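Local coordinates for protein (hdlp (histone deacetylase-like protein)) (Aquifex aeolicus, PDB 1C3P), which binds zinc and, as a bacterial relative of the histone deacetylases, probably removes acetyl groups from its substrates, at residues 64-69 with 98-103; 55-60 with 142-147; 230-235 with 279-284. All coordinates share one frame; numbering follows the deposited sequence.

Contact 1 of 3, residues 64-69 with 98-103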
ATOM      1  N   ASP A  64       6.580  -4.727  24.155  1.00 19.77           N
ATOM      2  CA  ASP A  64       6.490  -3.433  24.828  1.00 17.88           C
ATOM      3  C   ASP A  64       5.831  -2.390  23.910  1.00 21.90           C
ATOM      4  O   ASP A  64       5.030  -1.564  24.370  1.00 17.35           O
ATOM      5  CB  ASP A  64       7.872  -2.924  25.246  1.00 20.43           C
ATOM      6  CG  ASP A  64       8.813  -2.732  24.061  1.00 42.71           C
ATOM      7  OD1 ASP A  64       9.808  -1.985  24.194  1.00 45.01           O
ATOM      8  OD2 ASP A  64       8.573  -3.340  22.997  1.00 51.77           O
ATOM      9  N   TYR A  65       6.184  -2.424  22.626  1.00 16.17           N
ATOM     10  CA  TYR A  65       5.617  -1.490  21.648  1.00 15.62           C
ATOM     11  C   TYR A  65       4.123  -1.768  21.453  1.00 15.27           C
ATOM     12  O   TYR A  65       3.317  -0.847  21.529  1.00 15.96           O
ATOM     13  CB  TYR A  65       6.365  -1.581  20.293  1.00 12.04           C
ATOM     14  CG  TYR A  65       5.736  -0.733  19.200  1.00 12.23           C
ATOM     15  CD1 TYR A  65       5.519   0.639  19.385  1.00 14.73           C
ATOM     16  CD2 TYR A  65       5.330  -1.308  17.989  1.00 13.67           C
ATOM     17  CE1 TYR A  65       4.905   1.419  18.393  1.00 18.23           C
ATOM     18  CE2 TYR A  65       4.713  -0.537  16.991  1.00 18.16           C
ATOM     19  CZ  TYR A  65       4.498   0.818  17.196  1.00 16.88           C
ATOM     20  OH  TYR A  65       3.838   1.561  16.236  1.00 14.59           O
ATOM     21  N   ILE A  66       3.760  -3.027  21.223  1.00 14.29           N
ATOM     22  CA  ILE A  66       2.361  -3.387  21.033  1.00 18.86           C
ATOM     23  C   ILE A  66       1.576  -3.024  22.278  1.00 25.20           C
ATOM     24  O   ILE A  66       0.506  -2.439  22.162  1.00 14.60           O
ATOM     25  CB  ILE A  66       2.188  -4.905  20.741  1.00 15.56           C
ATOM     26  CG1 ILE A  66       2.836  -5.237  19.402  1.00 19.68           C
ATOM     27  CG2 ILE A  66       0.701  -5.288  20.724  1.00 20.45           C
ATOM     28  CD1 ILE A  66       2.166  -4.504  18.224  1.00 29.11           C
ATOM     29  N   ASN A  67       2.100  -3.351  23.465  1.00 18.21           N
ATOM     30  CA  ASN A  67       1.372  -3.030  24.695  1.00 20.03           C
ATOM     31  C   ASN A  67       1.159  -1.535  24.845  1.00 15.87           C
ATOM     32  O   ASN A  67       0.124  -1.100  25.368  1.00 18.64           O
ATOM     33  CB  ASN A  67       2.068  -3.572  25.951  1.00 21.73           C
ATOM     34  CG  ASN A  67       1.985  -5.090  26.065  1.00 21.69           C
ATOM     35  OD1 ASN A  67       1.137  -5.727  25.452  1.00 23.97           O
ATOM     36  ND2 ASN A  67       2.862  -5.667  26.868  1.00 23.23           N
ATOM     37  N   THR A  68       2.118  -0.749  24.367  1.00 16.55           N
ATOM     38  CA  THR A  68       2.002   0.696  24.452  1.00 20.34           C
ATOM     39  C   THR A  68       0.884   1.199  23.539  1.00 16.66           C
ATOM     40  O   THR A  68       0.131   2.095  23.910  1.00 18.79           O
ATOM     41  CB  THR A  68       3.323   1.393  24.084  1.00 22.99           C
ATOM     42  OG1 THR A  68       4.335   1.012  25.033  1.00 21.75           O
ATOM     43  CG2 THR A  68       3.155   2.897  24.135  1.00 17.37           C
ATOM     44  N   LEU A  69       0.764   0.615  22.352  1.00 14.82           N
ATOM     45  CA  LEU A  69      -0.301   1.031  21.447  1.00 15.20           C
ATOM     46  C   LEU A  69      -1.666   0.728  22.072  1.00 15.11           C
ATOM     47  O   LEU A  69      -2.604   1.526  21.977  1.00 13.30           O
ATOM     48  CB  LEU A  69      -0.197   0.302  20.101  1.00 16.87           C
ATOM     49  CG  LEU A  69       1.014   0.585  19.208  1.00 14.76           C
ATOM     50  CD1 LEU A  69       1.005  -0.343  18.000  1.00 16.81           C
ATOM     51  CD2 LEU A  69       0.981   2.028  18.762  1.00 17.26           C
ATOM     52  N   ALA A  98      -7.491   4.328  15.487  1.00 18.56           N
ATOM     53  CA  ALA A  98      -6.919   3.686  14.321  1.00 22.23           C
ATOM     54  C   ALA A  98      -5.570   3.132  14.762  1.00 23.56           C
ATOM     55  O   ALA A  98      -5.061   2.193  14.170  1.00 20.14           O
ATOM     56  CB  ALA A  98      -6.699   4.694  13.198  1.00 27.92           C
ATOM     57  N   MET A  99      -5.011   3.690  15.832  1.00 16.84           N
ATOM     58  CA  MET A  99      -3.659   3.280  16.242  1.00 17.60           C
ATOM     59  C   MET A  99      -3.501   1.822  16.612  1.00 18.98           C
ATOM     60  O   MET A  99      -2.436   1.243  16.406  1.00 18.21           O
ATOM     61  CB  MET A  99      -3.142   4.172  17.376  1.00 17.05           C
ATOM     62  CG  MET A  99      -3.576   3.754  18.759  1.00 11.16           C
ATOM     63  SD  MET A  99      -3.273   5.149  19.886  1.00 16.54           S
ATOM     64  CE  MET A  99      -1.462   5.321  19.746  1.00 17.83           C
ATOM     65  N   PHE A 100      -4.532   1.215  17.184  1.00 12.87           N
ATOM     66  CA  PHE A 100      -4.410  -0.213  17.487  1.00 17.13           C
ATOM     67  C   PHE A 100      -5.581  -1.029  16.945  1.00 20.54           C
ATOM     68  O   PHE A 100      -5.380  -2.035  16.274  1.00 21.45           O
ATOM     69  CB  PHE A 100      -4.296  -0.479  18.988  1.00 15.23           C
ATOM     70  CG  PHE A 100      -4.105  -1.926  19.303  1.00 15.20           C
ATOM     71  CD1 PHE A 100      -2.873  -2.540  19.084  1.00 22.96           C
ATOM     72  CD2 PHE A 100      -5.187  -2.711  19.716  1.00 17.12           C
ATOM     73  CE1 PHE A 100      -2.720  -3.917  19.265  1.00 19.23           C
ATOM     74  CE2 PHE A 100      -5.042  -4.088  19.896  1.00 16.99           C
ATOM     75  CZ  PHE A 100      -3.807  -4.692  19.669  1.00 17.78           C
ATOM     76  N   THR A 101      -6.808  -0.605  17.221  1.00 18.02           N
ATOM     77  CA  THR A 101      -7.956  -1.372  16.737  1.00 15.25           C
ATOM     78  C   THR A 101      -8.024  -1.395  15.211  1.00 14.12           C
ATOM     79  O   THR A 101      -8.076  -2.460  14.614  1.00 16.86           O
ATOM     80  CB  THR A 101      -9.256  -0.811  17.322  1.00 16.33           C
ATOM     81  OG1 THR A 101      -9.201  -0.920  18.752  1.00 16.01           O
ATOM     82  CG2 THR A 101     -10.456  -1.590  16.832  1.00 16.31           C
ATOM     83  N   GLY A 102      -8.009  -0.219  14.591  1.00 13.77           N
ATOM     84  CA  GLY A 102      -8.049  -0.145  13.135  1.00 16.29           C
ATOM     85  C   GLY A 102      -6.810  -0.799  12.544  1.00 16.75           C
ATOM     86  O   GLY A 102      -6.896  -1.549  11.580  1.00 14.48           O
ATOM     87  N   SER A 103      -5.647  -0.511  13.119  1.00 16.24           N
ATOM     88  CA  SER A 103      -4.405  -1.116  12.621  1.00 16.72           C
ATOM     89  C   SER A 103      -4.433  -2.630  12.767  1.00 17.88           C
ATOM     90  O   SER A 103      -4.022  -3.356  11.851  1.00 14.17           O
ATOM     91  CB  SER A 103      -3.189  -0.540  13.353  1.00 15.97           C
ATOM     92  OG  SER A 103      -3.028   0.835  13.023  1.00 26.86           O
TER
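Leu69 and Ile66 pack against Phe100, and Leu69 also against Met99, in a buried apolar contact where helix 63-75 meets the N-terminal end of helix 98-118 nearly at right angles (99°), well away from the zinc ligands. The axes of the two short segments stay 10.0 Å apart, yet the backbone takes part too: the carbonyl O of Leu69 lies against Met99 CG and Phe100 CB. Phe100, two residues into helix 98-118, meets both Leu69 and Ile66: with CG anti to its backbone N (chi1 -177°), the ring extends from Leu69 back to Ile66, one turn earlier. Ring atom CD1 of Phe100 lies 4.0 Å from Leu69 CB, and the next atom round the ring, CE1, lies 4.0 Å from Ile66 CG2, both methyl and methylene coming at the ring obliquely. Met99 takes the other flank of Leu69; its CE sits 4.2 Å from Leu69 CD2, a methyl-to-methyl touch made by a chain that bends at its thioether (chi3 -62°). Helix 98-118 opens with a wider pi-type turn, in which Ser103 OG donates to Ala98 O at 2.7 Å. The same carbonyl also accepts from the backbone N of Ser103. Around this core, Leu57 of helix 54-57 touches both Ile66 and Phe100, Ala72 and Glu73 further along helix 63-75 touch Met99, and Glu73 also hydrogen-bonds to Phe100 N and Thr101 OG1.

Contact 2 of 3, residues 55-60 with 142-147. Unlike the reference sequence in segment 142-147: Asn146 (reference Asp).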
ATOM      1  N   GLU A  55      -0.355 -12.973  18.964  1.00 25.65           N
ATOM      2  CA  GLU A  55       0.694 -13.846  18.448  1.00 25.08           C
ATOM      3  C   GLU A  55       1.098 -13.452  17.033  1.00 18.91           C
ATOM      4  O   GLU A  55       2.278 -13.425  16.718  1.00 17.43           O
ATOM      5  CB  GLU A  55       0.221 -15.300  18.495  1.00 25.40           C
ATOM      6  CG  GLU A  55       1.225 -16.314  17.993  1.00 48.95           C
ATOM      7  CD  GLU A  55       0.832 -17.744  18.349  1.00 64.21           C
ATOM      8  OE1 GLU A  55       1.530 -18.681  17.898  1.00 62.38           O
ATOM      9  OE2 GLU A  55      -0.165 -17.931  19.087  1.00 58.22           O
ATOM     10  N   GLU A  56       0.125 -13.141  16.185  1.00 16.80           N
ATOM     11  CA  GLU A  56       0.440 -12.726  14.827  1.00 17.24           C
ATOM     12  C   GLU A  56       1.192 -11.394  14.855  1.00 15.95           C
ATOM     13  O   GLU A  56       2.147 -11.192  14.102  1.00 17.82           O
ATOM     14  CB  GLU A  56      -0.846 -12.642  13.997  1.00 16.15           C
ATOM     15  CG  GLU A  56      -1.534 -14.014  13.873  1.00 14.41           C
ATOM     16  CD  GLU A  56      -2.889 -13.930  13.226  1.00 20.17           C
ATOM     17  OE1 GLU A  56      -3.524 -12.860  13.378  1.00 17.12           O
ATOM     18  OE2 GLU A  56      -3.327 -14.929  12.595  1.00 18.23           O
ATOM     19  N   LEU A  57       0.778 -10.485  15.735  1.00 17.53           N
ATOM     20  CA  LEU A  57       1.467  -9.201  15.835  1.00 16.34           C
ATOM     21  C   LEU A  57       2.916  -9.377  16.279  1.00 18.46           C
ATOM     22  O   LEU A  57       3.815  -8.688  15.788  1.00 17.27           O
ATOM     23  CB  LEU A  57       0.758  -8.267  16.818  1.00 13.86           C
ATOM     24  CG  LEU A  57      -0.629  -7.779  16.356  1.00 15.24           C
ATOM     25  CD1 LEU A  57      -1.253  -6.884  17.435  1.00 19.30           C
ATOM     26  CD2 LEU A  57      -0.477  -6.991  15.035  1.00 15.14           C
ATOM     27  N   LEU A  58       3.133 -10.294  17.217  1.00 16.43           N
ATOM     28  CA  LEU A  58       4.471 -10.531  17.739  1.00 15.18           C
ATOM     29  C   LEU A  58       5.367 -11.312  16.785  1.00 21.19           C
ATOM     30  O   LEU A  58       6.524 -11.591  17.107  1.00 20.40           O
ATOM     31  CB  LEU A  58       4.394 -11.207  19.105  1.00 16.09           C
ATOM     32  CG  LEU A  58       3.647 -10.367  20.152  1.00 21.72           C
ATOM     33  CD1 LEU A  58       3.538 -11.147  21.456  1.00 31.92           C
ATOM     34  CD2 LEU A  58       4.335  -9.036  20.360  1.00 34.38           C
ATOM     35  N   LEU A  59       4.841 -11.676  15.619  1.00 13.50           N
ATOM     36  CA  LEU A  59       5.686 -12.321  14.608  1.00 15.58           C
ATOM     37  C   LEU A  59       6.714 -11.260  14.162  1.00 17.55           C
ATOM     38  O   LEU A  59       7.803 -11.585  13.688  1.00 18.02           O
ATOM     39  CB  LEU A  59       4.863 -12.758  13.386  1.00 18.98           C
ATOM     40  CG  LEU A  59       3.889 -13.929  13.541  1.00 22.57           C
ATOM     41  CD1 LEU A  59       3.041 -14.087  12.287  1.00 19.88           C
ATOM     42  CD2 LEU A  59       4.687 -15.214  13.831  1.00 26.71           C
ATOM     43  N   PHE A  60       6.352  -9.981  14.294  1.00 14.64           N
ATOM     44  CA  PHE A  60       7.260  -8.904  13.920  1.00 18.17           C
ATOM     45  C   PHE A  60       7.506  -7.854  15.008  1.00 16.45           C
ATOM     46  O   PHE A  60       8.652  -7.546  15.340  1.00 19.18           O
ATOM     47  CB  PHE A  60       6.780  -8.184  12.652  1.00 18.80           C
ATOM     48  CG  PHE A  60       7.658  -7.016  12.250  1.00 15.94           C
ATOM     49  CD1 PHE A  60       8.999  -7.211  11.937  1.00 19.98           C
ATOM     50  CD2 PHE A  60       7.143  -5.721  12.201  1.00 18.09           C
ATOM     51  CE1 PHE A  60       9.823  -6.137  11.580  1.00 18.72           C
ATOM     52  CE2 PHE A  60       7.956  -4.636  11.846  1.00 19.19           C
ATOM     53  CZ  PHE A  60       9.305  -4.852  11.534  1.00 18.43           C
ATOM     54  N   CYS A 142       1.869   5.058  10.087  1.00 16.77           N
ATOM     55  CA  CYS A 142       1.700   3.634  10.351  1.00 17.71           C
ATOM     56  C   CYS A 142       2.127   3.223  11.762  1.00 18.09           C
ATOM     57  O   CYS A 142       3.179   3.663  12.252  1.00 16.60           O
ATOM     58  CB  CYS A 142       2.509   2.821   9.332  1.00 13.95           C
ATOM     59  SG  CYS A 142       2.063   3.139   7.612  1.00 16.63           S
ATOM     60  N   TYR A 143       1.310   2.378  12.399  1.00 12.50           N
ATOM     61  CA  TYR A 143       1.598   1.883  13.742  1.00 15.32           C
ATOM     62  C   TYR A 143       1.957   0.401  13.730  1.00 17.35           C
ATOM     63  O   TYR A 143       2.745  -0.053  14.558  1.00 16.67           O
ATOM     64  CB  TYR A 143       0.412   2.074  14.692  1.00 13.07           C
ATOM     65  CG  TYR A 143      -0.146   3.481  14.708  1.00 15.80           C
ATOM     66  CD1 TYR A 143      -1.076   3.891  13.754  1.00 15.48           C
ATOM     67  CD2 TYR A 143       0.255   4.399  15.682  1.00 14.60           C
ATOM     68  CE1 TYR A 143      -1.608   5.194  13.772  1.00 11.99           C
ATOM     69  CE2 TYR A 143      -0.263   5.696  15.709  1.00 10.74           C
ATOM     70  CZ  TYR A 143      -1.198   6.082  14.750  1.00 20.89           C
ATOM     71  OH  TYR A 143      -1.754   7.343  14.792  1.00 18.87           O
ATOM     72  N   ILE A 144       1.376  -0.353  12.798  1.00 14.93           N
ATOM     73  CA  ILE A 144       1.664  -1.778  12.691  1.00 14.17           C
ATOM     74  C   ILE A 144       2.045  -2.044  11.238  1.00 17.22           C
ATOM     75  O   ILE A 144       1.350  -1.598  10.321  1.00 14.72           O
ATOM     76  CB  ILE A 144       0.434  -2.604  13.069  1.00 14.87           C
ATOM     77  CG1 ILE A 144       0.012  -2.252  14.507  1.00 16.98           C
ATOM     78  CG2 ILE A 144       0.707  -4.091  12.863  1.00 13.55           C
ATOM     79  CD1 ILE A 144      -1.195  -3.032  15.041  1.00 17.42           C
ATOM     80  N   ASN A 145       3.148  -2.757  11.025  1.00 13.46           N
ATOM     81  CA  ASN A 145       3.608  -3.043   9.664  1.00 16.09           C
ATOM     82  C   ASN A 145       3.010  -4.388   9.203  1.00 15.04           C
ATOM     83  O   ASN A 145       3.608  -5.440   9.432  1.00 15.72           O
ATOM     84  CB  ASN A 145       5.142  -3.108   9.663  1.00 14.50           C
ATOM     85  CG  ASN A 145       5.724  -3.030   8.266  1.00 15.64           C
ATOM     86  OD1 ASN A 145       5.344  -3.791   7.383  1.00 14.97           O
ATOM     87  ND2 ASN A 145       6.638  -2.092   8.058  1.00 16.74           N
ATOM     88  N   ASN A 146       1.842  -4.378   8.557  1.00 12.34           N
ATOM     89  CA  ASN A 146       1.244  -5.664   8.172  1.00 15.31           C
ATOM     90  C   ASN A 146       2.090  -6.388   7.124  1.00 13.04           C
ATOM     91  O   ASN A 146       2.155  -7.613   7.119  1.00 14.76           O
ATOM     92  CB  ASN A 146      -0.226  -5.489   7.761  1.00 15.81           C
ATOM     93  CG  ASN A 146      -0.395  -4.640   6.535  1.00 15.25           C
ATOM     94  OD1 ASN A 146      -0.589  -5.165   5.447  1.00 13.57           O
ATOM     95  ND2 ASN A 146      -0.298  -3.315   6.696  1.00 10.85           N
ATOM     96  N   PRO A 147       2.736  -5.648   6.204  1.00 14.28           N
ATOM     97  CA  PRO A 147       3.554  -6.429   5.266  1.00 13.51           C
ATOM     98  C   PRO A 147       4.628  -7.275   6.012  1.00 18.86           C
ATOM     99  O   PRO A 147       4.876  -8.440   5.656  1.00 16.24           O
ATOM    100  CB  PRO A 147       4.188  -5.353   4.391  1.00 14.44           C
ATOM    101  CG  PRO A 147       3.068  -4.301   4.331  1.00 12.32           C
ATOM    102  CD  PRO A 147       2.752  -4.218   5.835  1.00  7.62           C
TER
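Leu57 meets Ile144 and Phe60 meets Asn145 where residues 55-60 lie against the lead-in to helix 146-156, in the alpha/beta fold of the arginase-deacetylase clan. These four buried residues are the packed part of the contact. Leu57 CD2 faces both branches of Ile144, 3.8 Å from its CG2 and 4.0 Å from its CD1, the two side chains crossing at about a right angle. Toward solvent the same segment is looser: Glu55 is exposed and Leu58 partly so, while Glu56 is held by a salt bridge to Arg50. Asn145 occupies the N-cap position of helix 146-156, where its OD1 accepts from Ala148 N, while its ND2 donates to Ala133 O; these two bonds fix the rotation of the amide and leave the CB of Asn145 for the aromatic neighbour. The side chain of Asn145 lies about 11 Å from that of Asp168, a zinc ligand of this protein, though no zinc is bound to the chain in this model. Ring and amide planes stand 70° apart, and a chi1 of 178° swings the Phe60 ring away from its own backbone N, bringing CE2 of Phe60 to 3.9 Å from Asn145 CB.

Contact 3 of 3, residues 230-235 with 279-284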
ATOM      1  N   GLU A 230       7.260   6.607 -17.872  1.00 17.79           N
ATOM      2  CA  GLU A 230       8.412   6.531 -16.984  1.00 21.18           C
ATOM      3  C   GLU A 230       8.180   5.531 -15.854  1.00 16.89           C
ATOM      4  O   GLU A 230       9.069   4.755 -15.509  1.00 19.45           O
ATOM      5  CB  GLU A 230       8.728   7.915 -16.418  1.00 20.54           C
ATOM      6  CG  GLU A 230       9.063   8.929 -17.505  1.00 28.98           C
ATOM      7  CD  GLU A 230       9.332  10.303 -16.937  1.00 24.35           C
ATOM      8  OE1 GLU A 230       8.564  10.720 -16.050  1.00 22.00           O
ATOM      9  OE2 GLU A 230      10.286  10.965 -17.391  1.00 24.99           O
ATOM     10  N   PHE A 231       6.980   5.534 -15.284  1.00 15.68           N
ATOM     11  CA  PHE A 231       6.680   4.593 -14.208  1.00 15.78           C
ATOM     12  C   PHE A 231       6.779   3.153 -14.728  1.00 18.54           C
ATOM     13  O   PHE A 231       7.479   2.319 -14.151  1.00 18.86           O
ATOM     14  CB  PHE A 231       5.275   4.848 -13.652  1.00 13.22           C
ATOM     15  CG  PHE A 231       4.948   4.033 -12.425  1.00 20.63           C
ATOM     16  CD1 PHE A 231       5.611   4.263 -11.219  1.00 18.42           C
ATOM     17  CD2 PHE A 231       3.978   3.041 -12.471  1.00 21.10           C
ATOM     18  CE1 PHE A 231       5.310   3.519 -10.081  1.00 17.67           C
ATOM     19  CE2 PHE A 231       3.667   2.286 -11.333  1.00 28.29           C
ATOM     20  CZ  PHE A 231       4.339   2.530 -10.135  1.00 27.85           C
ATOM     21  N   LEU A 232       6.087   2.853 -15.825  1.00 19.07           N
ATOM     22  CA  LEU A 232       6.109   1.490 -16.364  1.00 17.39           C
ATOM     23  C   LEU A 232       7.484   1.061 -16.854  1.00 19.82           C
ATOM     24  O   LEU A 232       7.845  -0.096 -16.733  1.00 21.80           O
ATOM     25  CB  LEU A 232       5.072   1.344 -17.474  1.00 24.53           C
ATOM     26  CG  LEU A 232       3.634   1.586 -16.990  1.00 16.64           C
ATOM     27  CD1 LEU A 232       2.715   1.642 -18.205  1.00 26.70           C
ATOM     28  CD2 LEU A 232       3.174   0.521 -16.009  1.00 18.77           C
ATOM     29  N   PHE A 233       8.248   1.988 -17.421  1.00 17.18           N
ATOM     30  CA  PHE A 233       9.611   1.687 -17.855  1.00 23.34           C
ATOM     31  C   PHE A 233      10.400   1.210 -16.640  1.00 23.12           C
ATOM     32  O   PHE A 233      11.067   0.169 -16.664  1.00 18.35           O
ATOM     33  CB  PHE A 233      10.288   2.957 -18.383  1.00 19.17           C
ATOM     34  CG  PHE A 233      11.771   2.808 -18.623  1.00 21.40           C
ATOM     35  CD1 PHE A 233      12.250   2.319 -19.835  1.00 29.62           C
ATOM     36  CD2 PHE A 233      12.682   3.200 -17.651  1.00 19.92           C
ATOM     37  CE1 PHE A 233      13.623   2.233 -20.083  1.00 29.35           C
ATOM     38  CE2 PHE A 233      14.064   3.118 -17.878  1.00 25.37           C
ATOM     39  CZ  PHE A 233      14.535   2.638 -19.096  1.00 30.28           C
ATOM     40  N   ALA A 234      10.332   2.006 -15.576  1.00 17.26           N
ATOM     41  CA  ALA A 234      11.052   1.705 -14.344  1.00 17.67           C
ATOM     42  C   ALA A 234      10.627   0.362 -13.764  1.00 16.31           C
ATOM     43  O   ALA A 234      11.450  -0.420 -13.281  1.00 16.75           O
ATOM     44  CB  ALA A 234      10.805   2.844 -13.308  1.00 19.08           C
ATOM     45  N   LEU A 235       9.331   0.105 -13.801  1.00 16.73           N
ATOM     46  CA  LEU A 235       8.787  -1.140 -13.263  1.00 19.14           C
ATOM     47  C   LEU A 235       9.309  -2.364 -14.029  1.00 18.71           C
ATOM     48  O   LEU A 235       9.826  -3.315 -13.436  1.00 18.59           O
ATOM     49  CB  LEU A 235       7.260  -1.108 -13.354  1.00 21.72           C
ATOM     50  CG  LEU A 235       6.413  -1.765 -12.261  1.00 36.73           C
ATOM     51  CD1 LEU A 235       5.177  -2.360 -12.929  1.00 20.69           C
ATOM     52  CD2 LEU A 235       7.197  -2.830 -11.493  1.00 22.96           C
ATOM     53  N   PHE A 279       0.056  -3.273 -12.317  1.00 18.88           N
ATOM     54  CA  PHE A 279      -0.417  -4.447 -11.593  1.00 21.01           C
ATOM     55  C   PHE A 279      -0.329  -5.698 -12.480  1.00 25.48           C
ATOM     56  O   PHE A 279       0.152  -6.757 -12.054  1.00 16.30           O
ATOM     57  CB  PHE A 279      -1.872  -4.205 -11.170  1.00 16.79           C
ATOM     58  CG  PHE A 279      -2.544  -5.408 -10.575  1.00 20.23           C
ATOM     59  CD1 PHE A 279      -2.147  -5.908  -9.334  1.00 21.61           C
ATOM     60  CD2 PHE A 279      -3.600  -6.020 -11.240  1.00 23.24           C
ATOM     61  CE1 PHE A 279      -2.810  -7.008  -8.764  1.00 30.98           C
ATOM     62  CE2 PHE A 279      -4.266  -7.113 -10.680  1.00 24.82           C
ATOM     63  CZ  PHE A 279      -3.873  -7.607  -9.440  1.00 30.27           C
ATOM     64  N   ASN A 280      -0.796  -5.570 -13.716  1.00 22.30           N
ATOM     65  CA  ASN A 280      -0.771  -6.694 -14.635  1.00 24.49           C
ATOM     66  C   ASN A 280       0.619  -7.073 -15.112  1.00 23.01           C
ATOM     67  O   ASN A 280       0.884  -8.240 -15.401  1.00 21.91           O
ATOM     68  CB  ASN A 280      -1.708  -6.429 -15.818  1.00 27.17           C
ATOM     69  CG  ASN A 280      -3.168  -6.418 -15.392  1.00 20.88           C
ATOM     70  OD1 ASN A 280      -3.574  -7.201 -14.532  1.00 22.95           O
ATOM     71  ND2 ASN A 280      -3.965  -5.559 -16.010  1.00 27.85           N
ATOM     72  N   ILE A 281       1.509  -6.092 -15.182  1.00 18.74           N
ATOM     73  CA  ILE A 281       2.887  -6.360 -15.569  1.00 18.37           C
ATOM     74  C   ILE A 281       3.558  -7.223 -14.494  1.00 18.54           C
ATOM     75  O   ILE A 281       4.354  -8.112 -14.806  1.00 19.69           O
ATOM     76  CB  ILE A 281       3.693  -5.056 -15.712  1.00 19.31           C
ATOM     77  CG1 ILE A 281       3.245  -4.296 -16.959  1.00 23.51           C
ATOM     78  CG2 ILE A 281       5.173  -5.367 -15.778  1.00 28.87           C
ATOM     79  CD1 ILE A 281       3.964  -2.961 -17.139  1.00 26.47           C
ATOM     80  N   VAL A 282       3.256  -6.954 -13.227  1.00 17.72           N
ATOM     81  CA  VAL A 282       3.854  -7.731 -12.143  1.00 14.89           C
ATOM     82  C   VAL A 282       3.367  -9.174 -12.243  1.00 21.79           C
ATOM     83  O   VAL A 282       4.147 -10.125 -12.126  1.00 25.80           O
ATOM     84  CB  VAL A 282       3.491  -7.160 -10.750  1.00 18.50           C
ATOM     85  CG1 VAL A 282       3.886  -8.157  -9.671  1.00 20.73           C
ATOM     86  CG2 VAL A 282       4.242  -5.845 -10.516  1.00 17.49           C
ATOM     87  N   ARG A 283       2.075  -9.332 -12.490  1.00 19.14           N
ATOM     88  CA  ARG A 283       1.503 -10.668 -12.604  1.00 23.51           C
ATOM     89  C   ARG A 283       2.059 -11.444 -13.798  1.00 25.44           C
ATOM     90  O   ARG A 283       2.196 -12.667 -13.735  1.00 23.12           O
ATOM     91  CB  ARG A 283      -0.012 -10.568 -12.703  1.00 20.64           C
ATOM     92  CG  ARG A 283      -0.666 -10.006 -11.442  1.00 19.65           C
ATOM     93  CD  ARG A 283      -2.116  -9.665 -11.689  1.00 25.70           C
ATOM     94  NE  ARG A 283      -2.940 -10.849 -11.880  1.00 36.05           N
ATOM     95  CZ  ARG A 283      -4.069 -10.862 -12.576  1.00 34.61           C
ATOM     96  NH1 ARG A 283      -4.507  -9.749 -13.158  1.00 35.23           N
ATOM     97  NH2 ARG A 283      -4.767 -11.983 -12.678  1.00 29.30           N
ATOM     98  N   GLU A 284       2.374 -10.747 -14.884  1.00 26.79           N
ATOM     99  CA  GLU A 284       2.922 -11.431 -16.056  1.00 31.77           C
ATOM    100  C   GLU A 284       4.331 -11.909 -15.777  1.00 31.57           C
ATOM    101  O   GLU A 284       4.780 -12.894 -16.350  1.00 33.08           O
ATOM    102  CB  GLU A 284       2.965 -10.510 -17.268  1.00 30.96           C
ATOM    103  CG  GLU A 284       1.621  -9.995 -17.692  1.00 50.56           C
ATOM    104  CD  GLU A 284       1.731  -9.026 -18.841  1.00 63.75           C
ATOM    105  OE1 GLU A 284       2.441  -8.008 -18.690  1.00 68.93           O
ATOM    106  OE2 GLU A 284       1.109  -9.283 -19.891  1.00 72.01           O
TER
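Leu232 and Leu235 of one helix pack against Ile281 and Val282 of another running almost parallel to it, the segment axes 10.9 Å apart and crossing at -15°. Helix 272-286 links the neighbouring parallel strands 250-254 and 290-292, a beta-alpha-beta crossover of the alpha/beta fold, and helix 228-245 lies alongside. Along 279-284, Phe279 comes first and points away from the partner helix; one face of its ring carries Arg283 CD, and its ring and that of Tyr291 meet edge-to-face. Asn280 follows, accepting through OD1 a weak hydrogen bond from Arg283 NH1. Ile281 makes most of the contact from this helix. Its CG1 lies anti to the carbonyl carbon and its CG2 anti to the backbone N, which sends the two branches to different leucines: CD1 of Ile281 comes to 3.7 Å from Leu232 CD2, and CG2 of Ile281 to 4.1 Å from Leu235 CD1, the latter two side chains sliding past each other in opposite directions. Val282 adds a looser touch, its CG2 standing 4.3 Å from Leu235 CD2. Arg283 forms salt bridges with Glu288 and Glu312. Helix 272-286 leans by Val282 on strand 250-254 and by Phe279 on helix 299-314, while helix 362-372 backs helix 228-245 through Phe233 and Ala234.

From the N terminus, the chain passes through 55-60 and then at once into helix 63-75, which pairs with the start of helix 98-118 to close contact 1. Contact 2 closes later, when 142-147 returns to 55-60, so contact 1 lies wholly within its span. The two touch directly: Tyr65 OH sits 2.6 Å from Tyr143 O, a probable hydrogen bond, and Ser103 CB packs on Ile144 CD1. Contact 3 opens and closes downstream, in series with both, and ties helices 228-245 and 272-286 together. Its centre lies on the opposite side of the chain's centre from theirs, about 34 Å from the centre of contact 1 and 28 Å from that of contact 2.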